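Local coordinates for protein ATPase associated with various cellular activities, AAA_5 (Staphylothermus marinus, PDB 6N0S) that probably couples ATP hydrolysis by an AAA+ motor to the recognition of nucleic acid through its N-terminal PUA-like (EVE) domain, the part described here, at residues Arg131-Arg136 / Gly163-Pro168. Residues are numbered along the deposited sequence; the frame is centred on the assembly and turned at random.
Sequences RFFLFR and GRYLVP
F133 and Y165 meet edge to edge between the two sheets of this EVE-like, PUA-related domain, a worked example of how two sheets are joined by side chains reaching from one to the other. F133 belongs to strand 132-136, the middle strand of a small antiparallel sheet; Y165 lies just before strand 166-169, at the border of the larger mixed sheet. Each ring presents its rim close to the plane of the other: F133 CZ lies 3.9 Å from Y165 CE2 and 4.0 Å from Y165 CD2, so this is not a face stack, and the side chains pass at their rims, pointing in broadly opposing senses. With chi1 of 66°, F133 CG sits between its backbone N and carbonyl carbon; the ring extends from the strand toward the larger sheet and also stacks with that of Y42 on helix 39-52. The tyrosine instead extends away from its own N (chi1 173°), which carries the phenol across to strand 30-34. Its hydroxyl is hydrogen-bonded to the E15 carboxylate and to the W32 backbone N, a pair of bonds that restrains the rotation and reach of the ring. At the base of the same side chain, E41 OE1 accepts from the backbone N of both Y165 and L166, one carboxylate oxygen holding two successive amides as the chain enters the strand. L166 sets its methyls beside the rings. CD1 touches both, approaching F133 CE1 obliquely at 4.2 Å, whereas CD2 rests 4.2 Å above the plane of the Y165 ring, displaced toward its rim.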
loop_
_atom_site.group_PDB
_atom_site.type_symbol
_atom_site.label_atom_id
_atom_site.label_comp_id
_atom_site.label_asym_id
_atom_site.label_seq_id
_atom_site.Cartn_x
_atom_site.Cartn_y
_atom_site.Cartn_z
ATOM N N ARG A 131 2.692 3.580 16.986
ATOM C CA ARG A 131 2.743 2.200 16.538
ATOM C C ARG A 131 2.439 2.101 15.051
ATOM O O ARG A 131 1.670 2.898 14.499
ATOM C CB ARG A 131 1.717 1.335 17.276
ATOM C CG ARG A 131 1.608 1.599 18.768
ATOM C CD ARG A 131 2.915 1.265 19.451
ATOM N NE ARG A 131 3.239 -0.147 19.245
ATOM C CZ ARG A 131 4.454 -0.666 19.361
ATOM N NH1 ARG A 131 5.490 0.105 19.665
ATOM N NH2 ARG A 131 4.634 -1.957 19.146
ATOM N N PHE A 132 2.956 1.042 14.449
ATOM C CA PHE A 132 2.996 0.854 13.004
ATOM C C PHE A 132 2.510 -0.544 12.658
ATOM O O PHE A 132 2.781 -1.493 13.393
ATOM C CB PHE A 132 4.436 1.071 12.468
ATOM C CG PHE A 132 4.854 2.486 12.490
ATOM C CD1 PHE A 132 5.397 3.053 13.633
ATOM C CD2 PHE A 132 4.665 3.269 11.383
ATOM C CE1 PHE A 132 5.718 4.385 13.666
ATOM C CE2 PHE A 132 5.020 4.614 11.402
ATOM C CZ PHE A 132 5.529 5.169 12.542
ATOM N N PHE A 133 1.778 -0.664 11.554
ATOM C CA PHE A 133 1.393 -1.955 11.007
ATOM C C PHE A 133 2.282 -2.303 9.819
ATOM O O PHE A 133 2.848 -1.421 9.158
ATOM C CB PHE A 133 -0.098 -1.984 10.596
ATOM C CG PHE A 133 -0.458 -1.082 9.441
ATOM C CD1 PHE A 133 -0.314 -1.506 8.132
ATOM C CD2 PHE A 133 -0.982 0.170 9.668
ATOM C CE1 PHE A 133 -0.682 -0.679 7.075
ATOM C CE2 PHE A 133 -1.339 0.998 8.616
ATOM C CZ PHE A 133 -1.189 0.568 7.324
ATOM N N LEU A 134 2.386 -3.617 9.551
ATOM C CA LEU A 134 3.173 -4.145 8.449
ATOM C C LEU A 134 2.519 -5.398 7.902
ATOM O O LEU A 134 2.287 -6.347 8.644
ATOM C CB LEU A 134 4.587 -4.481 8.910
ATOM C CG LEU A 134 5.537 -5.136 7.907
ATOM C CD1 LEU A 134 5.704 -4.291 6.705
ATOM C CD2 LEU A 134 6.847 -5.335 8.600
ATOM N N PHE A 135 2.278 -5.411 6.606
ATOM C CA PHE A 135 1.868 -6.605 5.888
ATOM C C PHE A 135 2.938 -6.946 4.863
ATOM O O PHE A 135 3.386 -6.074 4.102
ATOM C CB PHE A 135 0.525 -6.402 5.179
ATOM C CG PHE A 135 -0.635 -6.197 6.116
ATOM C CD1 PHE A 135 -1.163 -7.259 6.828
ATOM C CD2 PHE A 135 -1.191 -4.954 6.285
ATOM C CE1 PHE A 135 -2.237 -7.097 7.669
ATOM C CE2 PHE A 135 -2.259 -4.786 7.144
ATOM C CZ PHE A 135 -2.780 -5.875 7.837
ATOM N N ARG A 136 3.329 -8.212 4.815
ATOM C CA ARG A 136 4.232 -8.686 3.768
ATOM C C ARG A 136 3.400 -9.145 2.573
ATOM O O ARG A 136 2.521 -9.993 2.727
ATOM C CB ARG A 136 5.108 -9.818 4.301
ATOM C CG ARG A 136 6.177 -9.340 5.273
ATOM C CD ARG A 136 6.810 -10.493 6.004
ATOM N NE ARG A 136 8.232 -10.268 6.234
ATOM C CZ ARG A 136 8.742 -9.709 7.328
ATOM N NH1 ARG A 136 7.953 -9.307 8.313
ATOM N NH2 ARG A 136 10.062 -9.569 7.442
ATOM N N GLY A 163 -6.306 11.800 1.053
ATOM C CA GLY A 163 -5.706 11.540 2.349
ATOM C C GLY A 163 -5.682 10.098 2.779
ATOM O O GLY A 163 -5.497 9.823 3.971
ATOM N N ARG A 164 -5.924 9.165 1.870
ATOM C CA ARG A 164 -5.964 7.754 2.216
ATOM C C ARG A 164 -4.673 7.070 1.822
ATOM O O ARG A 164 -3.996 7.489 0.895
ATOM C CB ARG A 164 -7.120 7.062 1.496
ATOM C CG ARG A 164 -8.494 7.668 1.791
ATOM C CD ARG A 164 -8.974 7.297 3.126
ATOM N NE ARG A 164 -10.334 7.782 3.347
ATOM C CZ ARG A 164 -10.985 7.604 4.495
ATOM N NH1 ARG A 164 -10.389 6.956 5.507
ATOM N NH2 ARG A 164 -12.214 8.090 4.650
ATOM N N TYR A 165 -4.394 5.947 2.479
ATOM C CA TYR A 165 -3.299 5.069 2.099
ATOM C C TYR A 165 -3.800 3.765 1.491
ATOM O O TYR A 165 -3.299 3.337 0.455
ATOM C CB TYR A 165 -2.391 4.783 3.323
ATOM C CG TYR A 165 -1.308 3.736 3.067
ATOM C CD1 TYR A 165 -0.453 3.826 1.982
ATOM C CD2 TYR A 165 -1.162 2.650 3.918
ATOM C CE1 TYR A 165 0.504 2.870 1.756
ATOM C CE2 TYR A 165 -0.219 1.690 3.692
ATOM C CZ TYR A 165 0.617 1.806 2.613
ATOM O OH TYR A 165 1.563 0.843 2.376
ATOM N N LEU A 166 -4.785 3.120 2.098
ATOM C CA LEU A 166 -5.384 1.902 1.561
ATOM C C LEU A 166 -6.883 2.093 1.408
ATOM O O LEU A 166 -7.553 2.490 2.366
ATOM C CB LEU A 166 -5.117 0.718 2.474
ATOM C CG LEU A 166 -3.652 0.397 2.675
ATOM C CD1 LEU A 166 -3.427 -0.534 3.885
ATOM C CD2 LEU A 166 -3.144 -0.223 1.398
ATOM N N VAL A 167 -7.404 1.831 0.208
ATOM C CA VAL A 167 -8.845 1.961 0.000
ATOM C C VAL A 167 -9.409 0.689 -0.626
ATOM O O VAL A 167 -8.744 0.049 -1.459
ATOM C CB VAL A 167 -9.176 3.189 -0.868
ATOM C CG1 VAL A 167 -8.798 4.498 -0.125
ATOM C CG2 VAL A 167 -8.448 3.102 -2.203
ATOM N N PRO A 168 -10.628 0.313 -0.259
ATOM C CA PRO A 168 -11.289 -0.854 -0.840
ATOM C C PRO A 168 -11.862 -0.509 -2.199
ATOM O O PRO A 168 -12.310 0.614 -2.419
ATOM C CB PRO A 168 -12.415 -1.128 0.179
ATOM C CG PRO A 168 -12.803 0.226 0.601
ATOM C CD PRO A 168 -11.544 1.052 0.628
#